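Local coordinates for protein separin (Saccharomyces cerevisiae, PDB 5U1T) that cleaves the SCC1 subunit of cohesin as a caspase-like cysteine protease at the onset of anaphase, so that chromosomes can segregate, at residues 719-724 with 733-738; 80-85 with 96-101; 1451-1456 with 1477-1482. One frame throughout, in Å; residues are numbered along the deposited sequence.

Contact 1: residues 719-724 with 733-738; sequences FDINND and IKVILL
I721 and V735 make a small apolar contact in which the loop between helix 700-714 and helix 729-752 folds back on the first turns of the helix that follows. CG2 of I721 lies 4.4 Å from V735 CG1 and slightly farther, 4.5 Å, from CG1 of I736, so this methyl rests between two neighbouring positions on the helix. The other branch of I721, ending in CD1, leads away from these two partners. V735 points its CG1, anti to the backbone N at chi1 160°, at the loop backbone, where it comes 4.0 Å from D720 O. A beta-branched aliphatic suits this place, because CG1 can meet the loop while the rest of the side chain stays close to the helix. The loop holds its bend by its own bonds. D720 to N723 is a type I beta turn closed by N723 N on D720 O at 3.0 Å, and N723 adopts a left-handed helical backbone conformation (phi 43°, psi 53°), which asparagine tolerates well. D720 turns its carboxylate back over the next residues: OD2 accepts from H725 N, and OD1 takes a weak bond from D724 N. Beyond V735, the F719 side chain lies on N739 and I742. The arrangement is that of a loop joining two consecutive helices and laid along the second, within the all-helical part of separase.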
ATOM      1  N   PHE A 719       7.796   9.856 -11.388  1.00 67.22           N
ATOM      2  CA  PHE A 719       9.018   9.356 -10.788  1.00 62.36           C
ATOM      3  C   PHE A 719       9.792  10.472 -10.106  1.00 68.45           C
ATOM      4  O   PHE A 719      11.010  10.390  -9.963  1.00 66.65           O
ATOM      5  CB  PHE A 719       9.877   8.683 -11.852  1.00 57.57           C
ATOM      6  CG  PHE A 719       9.146   7.627 -12.636  1.00 63.53           C
ATOM      7  CD1 PHE A 719       8.426   7.958 -13.779  1.00 64.83           C
ATOM      8  CD2 PHE A 719       9.165   6.304 -12.225  1.00 56.30           C
ATOM      9  CE1 PHE A 719       7.741   6.991 -14.492  1.00 64.46           C
ATOM     10  CE2 PHE A 719       8.492   5.335 -12.940  1.00 62.19           C
ATOM     11  CZ  PHE A 719       7.777   5.682 -14.073  1.00 65.96           C
ATOM     12  N   ASP A 720       9.080  11.518  -9.691  1.00 71.35           N
ATOM     13  CA  ASP A 720       9.714  12.623  -8.987  1.00 70.26           C
ATOM     14  C   ASP A 720       9.582  12.438  -7.490  1.00 68.82           C
ATOM     15  O   ASP A 720       8.837  13.151  -6.824  1.00 69.30           O
ATOM     16  CB  ASP A 720       9.109  13.952  -9.399  1.00 74.95           C
ATOM     17  CG  ASP A 720       9.878  15.125  -8.847  1.00 78.52           C
ATOM     18  OD1 ASP A 720      11.054  14.931  -8.450  1.00 80.26           O
ATOM     19  OD2 ASP A 720       9.311  16.235  -8.822  1.00 79.51           O
ATOM     20  N   ILE A 721      10.331  11.473  -6.971  1.00 69.23           N
ATOM     21  CA  ILE A 721      10.240  11.102  -5.569  1.00 71.84           C
ATOM     22  C   ILE A 721      10.923  12.124  -4.668  1.00 72.10           C
ATOM     23  O   ILE A 721      10.823  12.042  -3.442  1.00 71.44           O
ATOM     24  CB  ILE A 721      10.842   9.707  -5.329  1.00 67.50           C
ATOM     25  CG1 ILE A 721      12.189   9.571  -6.036  1.00 64.59           C
ATOM     26  CG2 ILE A 721       9.899   8.646  -5.836  1.00 64.43           C
ATOM     27  CD1 ILE A 721      13.376   9.681  -5.118  1.00 72.42           C
ATOM     28  N   ASN A 722      11.615  13.084  -5.277  1.00 75.85           N
ATOM     29  CA  ASN A 722      12.181  14.202  -4.531  1.00 76.93           C
ATOM     30  C   ASN A 722      11.270  15.428  -4.571  1.00 76.07           C
ATOM     31  O   ASN A 722      11.606  16.468  -4.010  1.00 77.47           O
ATOM     32  CB  ASN A 722      13.568  14.559  -5.069  1.00 73.08           C
ATOM     33  CG  ASN A 722      14.637  13.596  -4.593  1.00 75.93           C
ATOM     34  OD1 ASN A 722      14.405  12.778  -3.704  1.00 73.33           O
ATOM     35  ND2 ASN A 722      15.821  13.695  -5.177  1.00 85.81           N
ATOM     36  N   ASN A 723      10.123  15.284  -5.236  1.00 76.13           N
ATOM     37  CA  ASN A 723       9.157  16.369  -5.472  1.00 79.34           C
ATOM     38  C   ASN A 723       9.758  17.717  -5.870  1.00 81.84           C
ATOM     39  O   ASN A 723       9.451  18.747  -5.271  1.00 85.06           O
ATOM     40  CB  ASN A 723       8.276  16.578  -4.241  1.00 75.39           C
ATOM     41  CG  ASN A 723       6.933  17.187  -4.592  1.00 75.35           C
ATOM     42  OD1 ASN A 723       6.597  17.336  -5.767  1.00 75.79           O
ATOM     43  ND2 ASN A 723       6.153  17.536  -3.577  1.00 72.72           N
ATOM     44  N   ASP A 724      10.598  17.717  -6.897  1.00 84.03           N
ATOM     45  CA  ASP A 724      11.168  18.953  -7.388  1.00 81.64           C
ATOM     46  C   ASP A 724      10.107  19.840  -8.025  1.00 85.58           C
ATOM     47  O   ASP A 724      10.184  21.063  -7.905  1.00 90.58           O
ATOM     48  CB  ASP A 724      12.286  18.647  -8.363  1.00 82.15           C
ATOM     49  CG  ASP A 724      13.327  17.744  -7.753  1.00 81.27           C
ATOM     50  OD1 ASP A 724      13.338  17.652  -6.502  1.00 78.50           O
ATOM     51  OD2 ASP A 724      14.117  17.127  -8.506  1.00 83.95           O
ATOM     52  N   ILE A 733       2.739  12.102  -2.069  1.00 67.81           N
ATOM     53  CA  ILE A 733       2.637  10.850  -1.337  1.00 60.29           C
ATOM     54  C   ILE A 733       2.246   9.717  -2.293  1.00 66.61           C
ATOM     55  O   ILE A 733       2.793   8.603  -2.227  1.00 67.35           O
ATOM     56  CB  ILE A 733       1.612  10.947  -0.193  1.00 62.47           C
ATOM     57  CG1 ILE A 733       2.077  11.934   0.875  1.00 62.20           C
ATOM     58  CG2 ILE A 733       1.372   9.588   0.441  1.00 59.67           C
ATOM     59  CD1 ILE A 733       3.256  11.471   1.660  1.00 62.25           C
ATOM     60  N   LYS A 734       1.319  10.017  -3.202  1.00 63.71           N
ATOM     61  CA  LYS A 734       0.823   9.026  -4.148  1.00 58.60           C
ATOM     62  C   LYS A 734       1.894   8.617  -5.164  1.00 60.66           C
ATOM     63  O   LYS A 734       1.936   7.462  -5.582  1.00 63.78           O
ATOM     64  CB  LYS A 734      -0.427   9.552  -4.860  1.00 62.22           C
ATOM     65  CG  LYS A 734      -1.716   9.357  -4.058  1.00 66.25           C
ATOM     66  CD  LYS A 734      -2.885  10.127  -4.664  1.00 74.21           C
ATOM     67  CE  LYS A 734      -4.193   9.840  -3.924  1.00 78.50           C
ATOM     68  NZ  LYS A 734      -5.415  10.247  -4.712  1.00 81.09           N
ATOM     69  N   VAL A 735       2.754   9.560  -5.549  1.00 65.01           N
ATOM     70  CA  VAL A 735       3.900   9.270  -6.416  1.00 62.99           C
ATOM     71  C   VAL A 735       4.873   8.284  -5.742  1.00 59.77           C
ATOM     72  O   VAL A 735       5.291   7.292  -6.342  1.00 55.06           O
ATOM     73  CB  VAL A 735       4.652  10.583  -6.816  1.00 63.18           C
ATOM     74  CG1 VAL A 735       6.064  10.304  -7.275  1.00 63.40           C
ATOM     75  CG2 VAL A 735       3.888  11.335  -7.898  1.00 64.55           C
ATOM     76  N   ILE A 736       5.222   8.557  -4.492  1.00 61.05           N
ATOM     77  CA  ILE A 736       6.134   7.699  -3.763  1.00 60.29           C
ATOM     78  C   ILE A 736       5.530   6.313  -3.645  1.00 60.97           C
ATOM     79  O   ILE A 736       6.215   5.321  -3.845  1.00 60.35           O
ATOM     80  CB  ILE A 736       6.455   8.252  -2.364  1.00 61.44           C
ATOM     81  CG1 ILE A 736       7.089   9.639  -2.467  1.00 63.29           C
ATOM     82  CG2 ILE A 736       7.412   7.339  -1.642  1.00 56.88           C
ATOM     83  CD1 ILE A 736       7.451  10.243  -1.113  1.00 69.71           C
ATOM     84  N   LEU A 737       4.237   6.248  -3.340  1.00 62.46           N
ATOM     85  CA  LEU A 737       3.541   4.965  -3.265  1.00 58.61           C
ATOM     86  C   LEU A 737       3.587   4.206  -4.593  1.00 55.99           C
ATOM     87  O   LEU A 737       3.678   2.982  -4.597  1.00 57.27           O
ATOM     88  CB  LEU A 737       2.088   5.158  -2.837  1.00 56.90           C
ATOM     89  CG  LEU A 737       1.850   5.611  -1.399  1.00 60.71           C
ATOM     90  CD1 LEU A 737       0.382   5.960  -1.201  1.00 60.21           C
ATOM     91  CD2 LEU A 737       2.292   4.562  -0.398  1.00 57.64           C
ATOM     92  N   LEU A 738       3.518   4.926  -5.713  1.00 56.90           N
ATOM     93  CA  LEU A 738       3.603   4.289  -7.024  1.00 59.28           C
ATOM     94  C   LEU A 738       4.947   3.589  -7.176  1.00 62.76           C
ATOM     95  O   LEU A 738       5.027   2.438  -7.617  1.00 58.88           O
ATOM     96  CB  LEU A 738       3.420   5.306  -8.156  1.00 51.57           C
ATOM     97  CG  LEU A 738       3.606   4.727  -9.558  1.00 48.54           C
ATOM     98  CD1 LEU A 738       2.395   3.919  -9.963  1.00 50.34           C
ATOM     99  CD2 LEU A 738       3.916   5.803 -10.573  1.00 52.22           C
TER

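Contact 2: residues 80-85 with 96-101; sequences MIIVKL and SEIIFL
I82 sets its CG1 anti to its own carbonyl carbon (chi1 -66°) and runs on extended to CD1, while E97 opposite it bends at chi2 (-66°); thus the isoleucine reaches across to the next helix and the glutamate folds its carboxylate back from its aliphatic part. CG1 of I82 lies 3.7 Å from E97 CB. Its CD1 passes beyond, to within 3.7 Å of I98 CG1 and 3.9 Å of L101 CD1, and the side chains of I82 and I98 cross at about a right angle. Branched aliphatics suit these places, since I82 can touch three residues spaced over one turn of its neighbour. The frame is an antiparallel helical hairpin: helix 69-87 and helix 91-103 follow each other after a very short link, and the two segments run at 171° with axes 9.7 Å apart, in a region built of helices. One turn on from I82, L85 lays CD1 on E97 CG at 3.6 Å, again nearly at right angles. A glutamate fits this buried position because its methylenes serve as apolar surface while its acid end has a polar mate: OE1 accepts a hydrogen bond from H78 NE2, and also lies in plane at the edge of the F100 ring. D52 brings a like charge close to OE2, which would probably raise the pKa of one of the pair. I98 turns to L132, L135 and I139 of helix 129-142, and V83 meets both L135 and an apolar side chain of another protein's chain.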
ATOM      1  N   MET A  80     -52.958  35.479   2.002  1.00 58.66           N
ATOM      2  CA  MET A  80     -54.351  35.429   2.389  1.00 59.76           C
ATOM      3  C   MET A  80     -54.567  36.150   3.714  1.00 60.26           C
ATOM      4  O   MET A  80     -55.596  36.777   3.918  1.00 64.69           O
ATOM      5  CB  MET A  80     -54.844  33.984   2.477  1.00 60.34           C
ATOM      6  CG  MET A  80     -56.379  33.850   2.495  1.00 73.62           C
ATOM      7  SD  MET A  80     -57.237  34.748   1.160  1.00 71.86           S
ATOM      8  CE  MET A  80     -58.971  34.410   1.512  1.00 80.53           C
ATOM      9  N   ILE A  81     -53.593  36.070   4.609  1.00 64.68           N
ATOM     10  CA  ILE A  81     -53.660  36.779   5.892  1.00 62.89           C
ATOM     11  C   ILE A  81     -53.696  38.290   5.689  1.00 61.09           C
ATOM     12  O   ILE A  81     -54.477  39.002   6.332  1.00 58.60           O
ATOM     13  CB  ILE A  81     -52.469  36.407   6.788  1.00 54.27           C
ATOM     14  CG1 ILE A  81     -52.632  34.961   7.265  1.00 51.83           C
ATOM     15  CG2 ILE A  81     -52.338  37.387   7.955  1.00 50.46           C
ATOM     16  CD1 ILE A  81     -51.531  34.471   8.117  1.00 51.73           C
ATOM     17  N   ILE A  82     -52.848  38.760   4.784  1.00 56.57           N
ATOM     18  CA  ILE A  82     -52.783  40.169   4.440  1.00 56.73           C
ATOM     19  C   ILE A  82     -54.117  40.672   3.860  1.00 62.41           C
ATOM     20  O   ILE A  82     -54.619  41.707   4.303  1.00 62.94           O
ATOM     21  CB  ILE A  82     -51.613  40.435   3.448  1.00 59.79           C
ATOM     22  CG1 ILE A  82     -50.273  40.160   4.143  1.00 58.15           C
ATOM     23  CG2 ILE A  82     -51.650  41.863   2.890  1.00 56.80           C
ATOM     24  CD1 ILE A  82     -49.073  40.140   3.213  1.00 56.47           C
ATOM     25  N   VAL A  83     -54.711  39.954   2.901  1.00 63.34           N
ATOM     26  CA  VAL A  83     -55.964  40.439   2.300  1.00 62.60           C
ATOM     27  C   VAL A  83     -57.116  40.397   3.311  1.00 66.54           C
ATOM     28  O   VAL A  83     -57.956  41.311   3.328  1.00 61.85           O
ATOM     29  CB  VAL A  83     -56.368  39.648   1.015  1.00 63.80           C
ATOM     30  CG1 VAL A  83     -55.333  39.828  -0.078  1.00 56.80           C
ATOM     31  CG2 VAL A  83     -56.522  38.192   1.314  1.00 69.44           C
ATOM     32  N   LYS A  84     -57.135  39.369   4.166  1.00 64.07           N
ATOM     33  CA  LYS A  84     -58.146  39.269   5.212  1.00 63.06           C
ATOM     34  C   LYS A  84     -58.042  40.441   6.176  1.00 66.59           C
ATOM     35  O   LYS A  84     -59.050  40.915   6.685  1.00 69.10           O
ATOM     36  CB  LYS A  84     -58.036  37.953   5.970  1.00 55.04           C
ATOM     37  CG  LYS A  84     -58.388  36.771   5.110  1.00 66.34           C
ATOM     38  CD  LYS A  84     -59.080  35.660   5.872  1.00 71.72           C
ATOM     39  CE  LYS A  84     -58.974  34.347   5.100  1.00 70.59           C
ATOM     40  NZ  LYS A  84     -59.965  33.310   5.561  1.00 79.69           N
ATOM     41  N   LEU A  85     -56.823  40.909   6.414  1.00 65.44           N
ATOM     42  CA  LEU A  85     -56.596  42.123   7.185  1.00 61.41           C
ATOM     43  C   LEU A  85     -57.132  43.341   6.455  1.00 64.41           C
ATOM     44  O   LEU A  85     -57.744  44.212   7.062  1.00 61.48           O
ATOM     45  CB  LEU A  85     -55.103  42.310   7.471  1.00 60.73           C
ATOM     46  CG  LEU A  85     -54.521  41.341   8.497  1.00 63.83           C
ATOM     47  CD1 LEU A  85     -53.007  41.404   8.522  1.00 58.08           C
ATOM     48  CD2 LEU A  85     -55.101  41.625   9.855  1.00 58.07           C
ATOM     49  N   SER A  96     -47.711  46.125   7.634  1.00 50.08           N
ATOM     50  CA  SER A  96     -46.467  45.644   8.186  1.00 53.55           C
ATOM     51  C   SER A  96     -46.374  44.118   8.005  1.00 56.80           C
ATOM     52  O   SER A  96     -45.275  43.557   8.021  1.00 53.66           O
ATOM     53  CB  SER A  96     -46.319  46.079   9.645  1.00 45.52           C
ATOM     54  OG  SER A  96     -47.363  45.565  10.424  1.00 56.04           O
ATOM     55  N   GLU A  97     -47.516  43.465   7.786  1.00 48.74           N
ATOM     56  CA  GLU A  97     -47.525  42.060   7.382  1.00 52.31           C
ATOM     57  C   GLU A  97     -46.882  41.826   6.011  1.00 58.18           C
ATOM     58  O   GLU A  97     -46.225  40.804   5.806  1.00 59.58           O
ATOM     59  CB  GLU A  97     -48.944  41.503   7.356  1.00 52.81           C
ATOM     60  CG  GLU A  97     -49.463  41.096   8.703  1.00 55.59           C
ATOM     61  CD  GLU A  97     -48.710  39.931   9.269  1.00 60.34           C
ATOM     62  OE1 GLU A  97     -48.069  39.186   8.483  1.00 62.36           O
ATOM     63  OE2 GLU A  97     -48.757  39.758  10.502  1.00 57.93           O
ATOM     64  N   ILE A  98     -47.086  42.762   5.085  1.00 53.23           N
ATOM     65  CA  ILE A  98     -46.486  42.720   3.754  1.00 48.27           C
ATOM     66  C   ILE A  98     -44.966  42.778   3.866  1.00 54.55           C
ATOM     67  O   ILE A  98     -44.236  41.936   3.321  1.00 53.72           O
ATOM     68  CB  ILE A  98     -46.994  43.896   2.869  1.00 48.84           C
ATOM     69  CG1 ILE A  98     -48.440  43.653   2.405  1.00 52.29           C
ATOM     70  CG2 ILE A  98     -46.059  44.167   1.697  1.00 49.68           C
ATOM     71  CD1 ILE A  98     -48.904  44.585   1.310  1.00 50.22           C
ATOM     72  N   ILE A  99     -44.500  43.794   4.582  1.00 56.71           N
ATOM     73  CA  ILE A  99     -43.083  43.966   4.887  1.00 59.48           C
ATOM     74  C   ILE A  99     -42.470  42.710   5.559  1.00 51.53           C
ATOM     75  O   ILE A  99     -41.399  42.261   5.165  1.00 48.77           O
ATOM     76  CB  ILE A  99     -42.904  45.234   5.757  1.00 49.73           C
ATOM     77  CG1 ILE A  99     -43.167  46.450   4.875  1.00 58.31           C
ATOM     78  CG2 ILE A  99     -41.519  45.301   6.383  1.00 48.13           C
ATOM     79  CD1 ILE A  99     -43.386  47.755   5.634  1.00 61.81           C
ATOM     80  N   PHE A 100     -43.186  42.150   6.533  1.00 46.41           N
ATOM     81  CA  PHE A 100     -42.800  40.926   7.225  1.00 46.40           C
ATOM     82  C   PHE A 100     -42.642  39.763   6.245  1.00 53.94           C
ATOM     83  O   PHE A 100     -41.621  39.080   6.249  1.00 49.93           O
ATOM     84  CB  PHE A 100     -43.840  40.607   8.298  1.00 44.82           C
ATOM     85  CG  PHE A 100     -43.569  39.356   9.090  1.00 52.02           C
ATOM     86  CD1 PHE A 100     -42.289  39.038   9.519  1.00 51.19           C
ATOM     87  CD2 PHE A 100     -44.625  38.512   9.455  1.00 52.70           C
ATOM     88  CE1 PHE A 100     -42.052  37.870  10.278  1.00 49.88           C
ATOM     89  CE2 PHE A 100     -44.400  37.357  10.215  1.00 54.23           C
ATOM     90  CZ  PHE A 100     -43.110  37.034  10.625  1.00 47.44           C
ATOM     91  N   LEU A 101     -43.644  39.572   5.387  1.00 52.71           N
ATOM     92  CA  LEU A 101     -43.628  38.525   4.376  1.00 51.03           C
ATOM     93  C   LEU A 101     -42.387  38.657   3.484  1.00 55.99           C
ATOM     94  O   LEU A 101     -41.707  37.656   3.155  1.00 56.30           O
ATOM     95  CB  LEU A 101     -44.916  38.576   3.530  1.00 48.16           C
ATOM     96  CG  LEU A 101     -45.140  37.481   2.468  1.00 54.68           C
ATOM     97  CD1 LEU A 101     -46.625  37.248   2.205  1.00 46.83           C
ATOM     98  CD2 LEU A 101     -44.406  37.777   1.146  1.00 49.02           C
TER

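Contact 3: residues 1451-1456 with 1477-1482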
ATOM      1  N   PRO A1451      38.002  -7.375  24.127  1.00 85.41           N
ATOM      2  CA  PRO A1451      38.631  -6.860  22.907  1.00 85.96           C
ATOM      3  C   PRO A1451      37.637  -6.060  22.072  1.00 88.48           C
ATOM      4  O   PRO A1451      36.481  -6.451  21.994  1.00 89.18           O
ATOM      5  CB  PRO A1451      39.078  -8.131  22.183  1.00 85.39           C
ATOM      6  CG  PRO A1451      38.099  -9.177  22.626  1.00 84.77           C
ATOM      7  CD  PRO A1451      37.725  -8.824  24.043  1.00 84.96           C
ATOM      8  N   GLU A1452      38.078  -4.951  21.481  1.00 91.31           N
ATOM      9  CA  GLU A1452      37.197  -4.107  20.680  1.00 89.81           C
ATOM     10  C   GLU A1452      37.257  -4.495  19.207  1.00 84.21           C
ATOM     11  O   GLU A1452      38.321  -4.866  18.708  1.00 88.13           O
ATOM     12  CB  GLU A1452      37.557  -2.629  20.867  1.00 95.92           C
ATOM     13  CG  GLU A1452      36.596  -1.867  21.779  1.00 97.53           C
ATOM     14  CD  GLU A1452      37.173  -0.542  22.249  1.00109.79           C
ATOM     15  OE1 GLU A1452      36.388   0.441  22.368  1.00104.80           O
ATOM     16  OE2 GLU A1452      38.408  -0.484  22.501  1.00104.44           O
ATOM     17  N   GLU A1453      36.114  -4.386  18.525  1.00 80.46           N
ATOM     18  CA  GLU A1453      35.908  -4.950  17.186  1.00 81.82           C
ATOM     19  C   GLU A1453      37.051  -4.765  16.187  1.00 84.11           C
ATOM     20  O   GLU A1453      37.409  -5.705  15.476  1.00 85.70           O
ATOM     21  CB  GLU A1453      34.635  -4.376  16.566  1.00 78.90           C
ATOM     22  CG  GLU A1453      34.197  -5.107  15.291  1.00 85.30           C
ATOM     23  CD  GLU A1453      32.923  -4.541  14.686  1.00 83.95           C
ATOM     24  OE1 GLU A1453      32.055  -5.316  14.223  1.00 81.85           O
ATOM     25  OE2 GLU A1453      32.792  -3.305  14.672  1.00 91.52           O
ATOM     26  N   GLU A1454      37.630  -3.570  16.131  1.00 87.82           N
ATOM     27  CA  GLU A1454      38.651  -3.288  15.124  1.00 86.36           C
ATOM     28  C   GLU A1454      39.984  -4.004  15.394  1.00 88.81           C
ATOM     29  O   GLU A1454      40.772  -4.223  14.469  1.00 87.50           O
ATOM     30  CB  GLU A1454      38.884  -1.777  15.010  1.00 94.72           C
ATOM     31  CG  GLU A1454      40.092  -1.266  15.801  1.00102.93           C
ATOM     32  CD  GLU A1454      40.331   0.226  15.627  1.00109.11           C
ATOM     33  OE1 GLU A1454      39.375   0.945  15.234  1.00109.11           O
ATOM     34  OE2 GLU A1454      41.481   0.678  15.886  1.00108.67           O
ATOM     35  N   THR A1455      40.248  -4.381  16.641  1.00 82.31           N
ATOM     36  CA  THR A1455      41.556  -4.959  16.939  1.00 88.21           C
ATOM     37  C   THR A1455      41.581  -6.461  16.630  1.00 89.01           C
ATOM     38  O   THR A1455      42.628  -7.003  16.250  1.00 84.27           O
ATOM     39  CB  THR A1455      41.998  -4.704  18.417  1.00 92.27           C
ATOM     40  OG1 THR A1455      41.041  -5.264  19.326  1.00 93.64           O
ATOM     41  CG2 THR A1455      42.111  -3.209  18.689  1.00 91.94           C
ATOM     42  N   LEU A1456      40.455  -7.154  16.762  1.00 82.69           N
ATOM     43  CA  LEU A1456      40.520  -8.564  16.409  1.00 85.17           C
ATOM     44  C   LEU A1456      40.201  -8.743  14.927  1.00 82.13           C
ATOM     45  O   LEU A1456      40.550  -9.756  14.336  1.00 81.20           O
ATOM     46  CB  LEU A1456      39.617  -9.436  17.296  1.00 82.75           C
ATOM     47  CG  LEU A1456      38.185  -9.068  17.646  1.00 84.28           C
ATOM     48  CD1 LEU A1456      37.411  -8.884  16.386  1.00 83.08           C
ATOM     49  CD2 LEU A1456      37.561 -10.162  18.498  1.00 78.62           C
ATOM     50  N   TYR A1477      32.168  -9.590  20.362  1.00 75.78           N
ATOM     51  CA  TYR A1477      33.165  -8.538  20.145  1.00 75.31           C
ATOM     52  C   TYR A1477      33.346  -8.181  18.667  1.00 76.23           C
ATOM     53  O   TYR A1477      34.080  -7.256  18.347  1.00 82.96           O
ATOM     54  CB  TYR A1477      34.529  -8.946  20.731  1.00 75.74           C
ATOM     55  CG  TYR A1477      34.451  -9.540  22.117  1.00 79.73           C
ATOM     56  CD1 TYR A1477      33.812  -8.864  23.153  1.00 80.14           C
ATOM     57  CD2 TYR A1477      34.981 -10.789  22.379  1.00 77.11           C
ATOM     58  CE1 TYR A1477      33.729  -9.410  24.418  1.00 79.07           C
ATOM     59  CE2 TYR A1477      34.900 -11.344  23.633  1.00 79.24           C
ATOM     60  CZ  TYR A1477      34.279 -10.653  24.649  1.00 80.86           C
ATOM     61  OH  TYR A1477      34.201 -11.219  25.899  1.00 85.58           O
ATOM     62  N   VAL A1478      32.703  -8.908  17.765  1.00 73.91           N
ATOM     63  CA  VAL A1478      32.815  -8.599  16.342  1.00 73.92           C
ATOM     64  C   VAL A1478      31.673  -9.231  15.574  1.00 76.21           C
ATOM     65  O   VAL A1478      31.339 -10.395  15.783  1.00 76.90           O
ATOM     66  CB  VAL A1478      34.148  -9.072  15.758  1.00 73.00           C
ATOM     67  CG1 VAL A1478      34.357 -10.553  16.014  1.00 68.32           C
ATOM     68  CG2 VAL A1478      34.239  -8.744  14.280  1.00 75.03           C
ATOM     69  N   ARG A1479      31.062  -8.448  14.696  1.00 78.76           N
ATOM     70  CA  ARG A1479      29.849  -8.866  14.014  1.00 77.56           C
ATOM     71  C   ARG A1479      30.126  -9.906  12.947  1.00 78.54           C
ATOM     72  O   ARG A1479      31.204  -9.916  12.349  1.00 82.06           O
ATOM     73  CB  ARG A1479      29.163  -7.659  13.388  1.00 84.22           C
ATOM     74  CG  ARG A1479      28.673  -6.645  14.400  1.00 80.89           C
ATOM     75  CD  ARG A1479      28.261  -5.379  13.712  1.00 85.67           C
ATOM     76  NE  ARG A1479      29.408  -4.554  13.349  1.00 83.96           N
ATOM     77  CZ  ARG A1479      29.352  -3.567  12.461  1.00 85.64           C
ATOM     78  NH1 ARG A1479      30.429  -2.842  12.178  1.00 81.87           N
ATOM     79  NH2 ARG A1479      28.203  -3.318  11.847  1.00 91.03           N
ATOM     80  N   SER A1480      29.141 -10.772  12.719  1.00 80.84           N
ATOM     81  CA  SER A1480      29.202 -11.798  11.682  1.00 75.58           C
ATOM     82  C   SER A1480      29.589 -11.166  10.339  1.00 75.94           C
ATOM     83  O   SER A1480      30.370 -11.725   9.573  1.00 77.76           O
ATOM     84  CB  SER A1480      27.847 -12.530  11.568  1.00 76.19           C
ATOM     85  OG  SER A1480      27.351 -12.997  12.825  1.00 70.65           O
ATOM     86  N   LYS A1481      29.059  -9.972  10.099  1.00 76.74           N
ATOM     87  CA  LYS A1481      29.161  -9.262   8.822  1.00 79.65           C
ATOM     88  C   LYS A1481      30.568  -8.934   8.365  1.00 78.58           C
ATOM     89  O   LYS A1481      30.884  -9.049   7.181  1.00 75.22           O
ATOM     90  CB  LYS A1481      28.376  -7.955   8.916  1.00 82.55           C
ATOM     91  CG  LYS A1481      26.990  -8.143   9.486  1.00 86.90           C
ATOM     92  CD  LYS A1481      25.971  -8.364   8.375  1.00 83.18           C
ATOM     93  CE  LYS A1481      25.891  -7.157   7.433  1.00 82.18           C
ATOM     94  NZ  LYS A1481      24.780  -7.291   6.440  1.00 90.24           N
ATOM     95  N   GLU A1482      31.397  -8.489   9.302  1.00 77.02           N
ATOM     96  CA  GLU A1482      32.733  -8.024   8.977  1.00 78.99           C
ATOM     97  C   GLU A1482      33.724  -9.176   8.810  1.00 81.38           C
ATOM     98  O   GLU A1482      34.643  -9.095   7.986  1.00 83.32           O
ATOM     99  CB  GLU A1482      33.231  -7.056  10.053  1.00 85.40           C
ATOM    100  CG  GLU A1482      33.515  -5.645   9.539  1.00 85.02           C
ATOM    101  CD  GLU A1482      32.275  -4.947   8.994  1.00 83.13           C
ATOM    102  OE1 GLU A1482      31.157  -5.146   9.529  1.00 82.55           O
ATOM    103  OE2 GLU A1482      32.431  -4.190   8.013  1.00 88.71           O
TER
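P1451 lies over one face of the Y1477 ring, its CD 3.7 Å from the ring centroid and only 7° off the normal, a CH-pi contact in which the polarised C-H bonds of the puckered proline ring meet the electron-rich aromatic face. P1418, from another loop, touches both residues. This apolar centre belongs to the caspase-like protease domain, at the start of the helix in a beta-alpha-beta crossover: strand 1444-1447 leads to helix 1453-1461 and on to strand 1465-1469, both strands in one mixed sheet, and 1477-1482 follows that second strand. The Y1477 side chain is about 12 Å from that of C1497, the probable catalytic cysteine. L1456 enlarges the centre from the first turn of its helix: CD1 meets V1478 CB and CG1, while CD2 lies 4.0 Å from Y1477 CB. Next outward, E1453 CA approaches Y1477 O at 3.2 Å in a C-H...O contact, and E1453 CG rests on V1478 CG2 at 3.8 Å. From there E1453, with CG anti to the backbone N (chi1 -169°) and the chain extended, carries its carboxylate into a salt bridge with R1479. OE1 accepts from R1479 NE at 2.9 Å through its syn lone pair, nearly in the guanidinium plane, and also takes a weak bond from R1479 N, while OE2 has a weak one from R1479 NH1; the two groups are nevertheless turned 43° apart. An alanine in place of E1453 would remove the acid and would probably leave the R1479 guanidinium without its main mate and freer to swing. Outermost, E1482 completes the network by charge alone: its OE1 sits over a face of the guanidinium, 3.6 Å from R1479 NH1.

Along the chain contact 2 comes first, then contact 1, then contact 3, each closing before the next opens. They do not touch and share no helix or sheet. Contacts 2 and 1, with centres about 65 Å apart, both join helices or loops of the long helical region. Contact 3 lies in the caspase-like protease domain, its centre about 40 Å from that of contact 1 and about 98 Å from that of contact 2, on the opposite side of the chain's centre from the latter. The three therefore sample the elongated molecule from its N-terminal helices to its catalytic end. Another protein's chain reaches contacts 2 and 3, so the one partner chain touches regions far apart, whereas contact 1 is internal to this chain.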